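Local atomic coordinates of protein-glutamine deamidase Cif (Burkholderia pseudomallei, PDB entry 3EIR), a protein that deamidates a glutamine side chain of host NEDD8 to glutamate, abolishing cullin-RING ubiquitin ligase activity and arresting the host cell cycle. Residues I182-L187 and E198-R203; S202-D207 and L238-D243. All coordinates share one frame; numbering follows the deposited sequence.

Contact 1 (I182-L187 and E198-R203); sequences IIQSDL and EDWISR
Trp200, on helix 197-204, and Gln184, next to Ile183 of strand 181-183, form the centre of this buried contact and show how an indole packs against the side chain of a probable active-site glutamine. The indole is gripped in two ways. At its edge, NE1 of Trp200 donates to the backbone O of Ile182 over 2.9 Å, with a moderately bent N-H...O angle of 149°. The oxygen lies in the plane of the ring, whereas the nitrogen stands well above the carbonyl plane and therefore meets no lone pair head-on. CB of Ile182 packs 3.8 Å from CZ2 of Trp200, so apolar contact flanks the bond.

Gln184 occupies one face of the same indole. Its CG sits between the backbone N and the carbonyl carbon (chi1 67°), which lays this methylene over the five-membered ring, 3.9 Å from the centroid and almost on the ring normal, a CH-pi contact. From there the extended chain brings NE2 of Gln184 over the six-membered ring, 3.2 Å from CE3 of Trp200, with the amide plane standing at 81° to the indole. Both polar atoms of the amide have partners elsewhere: OE1 accepts from NE2 of His164 and NE2 donates to the backbone O of Leu238; together these bonds fix the rotation of the amide. A second, smaller contact has CG1 of Ile183 4.1 Å from CD1 of Ile201, a light apolar touch between strand and helix.

Gln184 and His164 are both inferred active-site residues, and with Cys109, found here as cysteinesulfonic acid, they probably form the Cys-His-Gln catalytic triad of this papain-like fold; Trp200 would then be a second-shell residue packed against the glutamine.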
# COMPACT_ATOMS: atom_id res chain seq x y z
N ILE A 182 2.34 -8.35 4.14
CA ILE A 182 2.24 -6.89 4.19
C ILE A 182 2.72 -6.25 2.89
O ILE A 182 3.72 -6.67 2.31
CB ILE A 182 3.06 -6.30 5.36
CG1 ILE A 182 2.58 -6.86 6.69
CG2 ILE A 182 2.96 -4.78 5.37
CD1 ILE A 182 1.21 -6.38 7.07
N ILE A 183 2.00 -5.23 2.44
CA ILE A 183 2.49 -4.36 1.37
C ILE A 183 2.41 -2.91 1.83
O ILE A 183 1.38 -2.48 2.31
CB ILE A 183 1.70 -4.54 0.07
CG1 ILE A 183 1.81 -5.99 -0.43
CG2 ILE A 183 2.24 -3.62 -0.99
CD1 ILE A 183 0.88 -6.30 -1.57
N GLN A 184 3.51 -2.17 1.71
CA GLN A 184 3.56 -0.80 2.21
C GLN A 184 4.71 0.00 1.60
O GLN A 184 5.67 -0.56 1.07
CB GLN A 184 3.76 -0.80 3.72
CG GLN A 184 5.12 -1.34 4.12
CD GLN A 184 5.45 -1.12 5.57
OE1 GLN A 184 4.80 -0.34 6.25
NE2 GLN A 184 6.48 -1.81 6.05
N SER A 185 4.59 1.32 1.69
CA SER A 185 5.73 2.21 1.55
C SER A 185 5.66 3.22 2.70
O SER A 185 4.65 3.29 3.39
CB SER A 185 5.73 2.94 0.21
OG SER A 185 4.75 3.94 0.17
N ASP A 186 6.73 3.98 2.89
CA ASP A 186 6.78 4.96 3.96
C ASP A 186 7.89 5.96 3.67
O ASP A 186 9.01 5.57 3.36
CB ASP A 186 7.06 4.26 5.29
CG ASP A 186 6.49 5.01 6.48
OD1 ASP A 186 6.50 6.26 6.46
OD2 ASP A 186 6.03 4.34 7.44
N LEU A 187 7.58 7.25 3.74
CA LEU A 187 8.62 8.27 3.63
C LEU A 187 9.27 8.57 4.99
O LEU A 187 10.10 9.48 5.11
CB LEU A 187 8.10 9.55 2.99
CG LEU A 187 7.73 9.49 1.51
CD1 LEU A 187 7.53 10.90 0.96
CD2 LEU A 187 8.78 8.75 0.70
N GLU A 198 9.50 -0.97 -3.27
CA GLU A 198 10.30 -1.97 -3.97
C GLU A 198 11.12 -2.78 -3.00
O GLU A 198 11.27 -4.00 -3.15
CB GLU A 198 11.27 -1.30 -4.96
CG GLU A 198 10.62 -0.61 -6.14
CD GLU A 198 10.18 0.80 -5.81
OE1 GLU A 198 9.93 1.09 -4.62
OE2 GLU A 198 10.08 1.63 -6.74
N ASP A 199 11.68 -2.10 -2.01
CA ASP A 199 12.58 -2.74 -1.06
C ASP A 199 11.80 -3.60 -0.09
O ASP A 199 12.20 -4.73 0.20
CB ASP A 199 13.41 -1.69 -0.33
CG ASP A 199 14.31 -0.92 -1.27
OD1 ASP A 199 14.69 -1.49 -2.32
OD2 ASP A 199 14.63 0.25 -0.98
N TRP A 200 10.68 -3.09 0.40
CA TRP A 200 9.86 -3.86 1.31
C TRP A 200 9.45 -5.14 0.62
O TRP A 200 9.45 -6.22 1.20
CB TRP A 200 8.58 -3.10 1.70
CG TRP A 200 7.71 -3.95 2.59
CD1 TRP A 200 6.65 -4.71 2.20
CD2 TRP A 200 7.89 -4.19 3.99
NE1 TRP A 200 6.14 -5.39 3.28
CE2 TRP A 200 6.88 -5.08 4.39
CE3 TRP A 200 8.80 -3.72 4.95
CZ2 TRP A 200 6.74 -5.51 5.72
CZ3 TRP A 200 8.66 -4.15 6.26
CH2 TRP A 200 7.64 -5.03 6.63
N ILE A 201 9.07 -4.99 -0.64
CA ILE A 201 8.60 -6.10 -1.43
C ILE A 201 9.73 -7.09 -1.70
O ILE A 201 9.56 -8.29 -1.54
CB ILE A 201 8.03 -5.64 -2.77
CG1 ILE A 201 6.65 -5.02 -2.56
CG2 ILE A 201 7.97 -6.80 -3.73
CD1 ILE A 201 5.73 -5.91 -1.78
N SER A 202 10.89 -6.57 -2.10
CA SER A 202 12.00 -7.46 -2.42
C SER A 202 12.54 -8.14 -1.17
O SER A 202 12.90 -9.31 -1.20
CB SER A 202 13.11 -6.71 -3.16
OG SER A 202 14.37 -7.30 -2.90
N ARG A 203 12.56 -7.44 -0.05
CA ARG A 203 13.05 -8.03 1.20
C ARG A 203 11.99 -8.86 1.93
O ARG A 203 12.29 -9.93 2.44
CB ARG A 203 13.61 -6.95 2.14
CG ARG A 203 14.92 -6.35 1.68
CD ARG A 203 16.10 -7.24 2.04
NE ARG A 203 16.55 -7.03 3.42
CZ ARG A 203 16.07 -7.68 4.48
NH1 ARG A 203 16.55 -7.42 5.69
NH2 ARG A 203 15.11 -8.58 4.34

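Contact 2 (S202-D207 and L238-D243); sequences SRRGSD and LQIDKD
The type I turn Arg204 to Asp207, which follows on from helix 197-204, meets a second type I turn, Gln239 to Lys242, that follows helix 227-238. Arg204 links the two. Its chain bends at chi3 (52°), bringing NH1 of Arg204 to the backbone O of Gln239 at 2.9 Å, with that oxygen in the guanidinium plane. The same carbonyl accepts the turn-closing bond from N of Lys242, and the two donors arrive from opposite faces of the carbonyl plane. Along the way, CD of Arg204 passes 3.0 Å from O of Ile240.

Lys242 lies over one face of the guanidinium, its CE 3.5 Å above the plane and over the centre. NZ of Lys242 is 2.9 Å from NH2 of Arg204, two donors not hydrogen-bonded to each other; O of Ser236 accepts from both side chains, and nearby Asp207 probably offsets some of the positive charge. OD2 of Asp207 makes a weak salt-bridge bond of 3.3 Å to NE of Arg204 and lies 4.1 Å from NZ of Lys242.

Nearer solvent, NH1 of Arg203 reaches OD1 of Asp241 in a weak, bent salt-bridge bond of 3.0 Å, while CB of Arg203 packs on CG2 of Ile240. Arginine-to-carbonyl bonding thus joins the turns after two helices in a partly buried region of the papain-like fold.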
# COMPACT_ATOMS: atom_id res chain seq x y z
N SER A 202 10.89 -6.57 -2.10
CA SER A 202 12.00 -7.46 -2.42
C SER A 202 12.54 -8.14 -1.17
O SER A 202 12.90 -9.31 -1.20
CB SER A 202 13.11 -6.71 -3.16
OG SER A 202 14.37 -7.30 -2.90
N ARG A 203 12.56 -7.44 -0.05
CA ARG A 203 13.05 -8.03 1.20
C ARG A 203 11.99 -8.86 1.93
O ARG A 203 12.29 -9.93 2.44
CB ARG A 203 13.61 -6.95 2.14
CG ARG A 203 14.92 -6.35 1.68
CD ARG A 203 16.10 -7.24 2.04
NE ARG A 203 16.55 -7.03 3.42
CZ ARG A 203 16.07 -7.68 4.48
NH1 ARG A 203 16.55 -7.42 5.69
NH2 ARG A 203 15.11 -8.58 4.34
N ARG A 204 10.77 -8.36 2.00
CA ARG A 204 9.77 -9.01 2.84
C ARG A 204 8.42 -9.24 2.15
O ARG A 204 7.43 -9.57 2.81
CB ARG A 204 9.60 -8.23 4.15
CG ARG A 204 10.86 -8.26 5.03
CD ARG A 204 10.53 -7.90 6.46
NE ARG A 204 9.44 -8.71 6.98
CZ ARG A 204 8.79 -8.46 8.11
NH1 ARG A 204 9.13 -7.41 8.87
NH2 ARG A 204 7.80 -9.26 8.49
N GLY A 205 8.40 -9.09 0.83
CA GLY A 205 7.19 -9.28 0.05
C GLY A 205 6.45 -10.58 0.28
O GLY A 205 5.22 -10.60 0.34
N SER A 206 7.20 -11.67 0.42
CA SER A 206 6.60 -13.00 0.59
C SER A 206 6.90 -13.61 1.95
O SER A 206 6.87 -14.84 2.11
CB SER A 206 7.06 -13.93 -0.53
OG SER A 206 6.55 -13.51 -1.78
N ASP A 207 7.21 -12.75 2.92
CA ASP A 207 7.46 -13.15 4.29
C ASP A 207 6.16 -13.07 5.08
O ASP A 207 5.71 -11.98 5.42
CB ASP A 207 8.52 -12.22 4.91
CG ASP A 207 9.03 -12.70 6.26
OD1 ASP A 207 8.58 -13.76 6.74
OD2 ASP A 207 9.87 -12.00 6.87
N LEU A 238 6.19 -4.49 10.49
CA LEU A 238 6.35 -3.37 9.56
C LEU A 238 7.77 -2.86 9.27
O LEU A 238 7.92 -1.93 8.47
CB LEU A 238 5.48 -2.20 10.01
CG LEU A 238 3.98 -2.45 10.00
CD1 LEU A 238 3.24 -1.28 10.63
CD2 LEU A 238 3.52 -2.68 8.56
N GLN A 239 8.81 -3.42 9.89
CA GLN A 239 10.18 -2.94 9.65
C GLN A 239 10.98 -4.01 8.91
O GLN A 239 10.93 -5.17 9.28
CB GLN A 239 10.85 -2.55 10.97
CG GLN A 239 11.88 -1.42 10.87
CD GLN A 239 13.24 -1.88 10.37
OE1 GLN A 239 13.97 -1.10 9.75
NE2 GLN A 239 13.58 -3.13 10.64
N ILE A 240 11.72 -3.62 7.87
CA ILE A 240 12.30 -4.61 6.95
C ILE A 240 13.19 -5.62 7.64
O ILE A 240 13.15 -6.80 7.29
CB ILE A 240 13.13 -4.00 5.80
CG1 ILE A 240 13.52 -2.56 6.11
CG2 ILE A 240 12.41 -4.15 4.47
CD1 ILE A 240 14.81 -2.16 5.43
N ASP A 241 14.01 -5.15 8.57
CA ASP A 241 14.93 -6.02 9.29
C ASP A 241 14.30 -6.53 10.58
O ASP A 241 14.93 -7.26 11.33
CB ASP A 241 16.23 -5.28 9.62
CG ASP A 241 16.79 -4.52 8.43
OD1 ASP A 241 17.38 -5.16 7.53
OD2 ASP A 241 16.65 -3.28 8.40
N LYS A 242 13.05 -6.16 10.82
CA LYS A 242 12.38 -6.51 12.07
C LYS A 242 13.18 -5.98 13.24
O LYS A 242 13.15 -6.53 14.34
CB LYS A 242 12.21 -8.02 12.20
CG LYS A 242 11.25 -8.64 11.19
CD LYS A 242 11.42 -10.16 11.16
CE LYS A 242 10.42 -10.83 10.22
NZ LYS A 242 9.02 -10.74 10.72
N ASP A 243 13.93 -4.91 12.98
CA ASP A 243 14.79 -4.31 13.99
C ASP A 243 14.02 -3.34 14.88
O ASP A 243 13.63 -2.26 14.43
CB ASP A 243 15.93 -3.58 13.29
CG ASP A 243 16.99 -3.11 14.26
OD1 ASP A 243 16.86 -3.39 15.47
OD2 ASP A 243 17.96 -2.46 13.81

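How the contacts relate
One helix takes part in both contacts. Their centres lie about 7 Å apart and both use helix 197-204, sharing Ser202 and Arg203. Along the chain, strand 181-183 and Gln184 come first, then the helix, and, after two further helices, the turn at 238-243. Contact 1 sets the helix against the edge strand of the antiparallel sheet; contact 2 ties its C-terminal end to the loop that leads towards strand 258-265. They meet at Leu238 to Ile240, whose backbone packs on CZ3 of Trp200. The turn of contact 2 thus packs on the same indole that lies against Gln184, an inferred active-site residue.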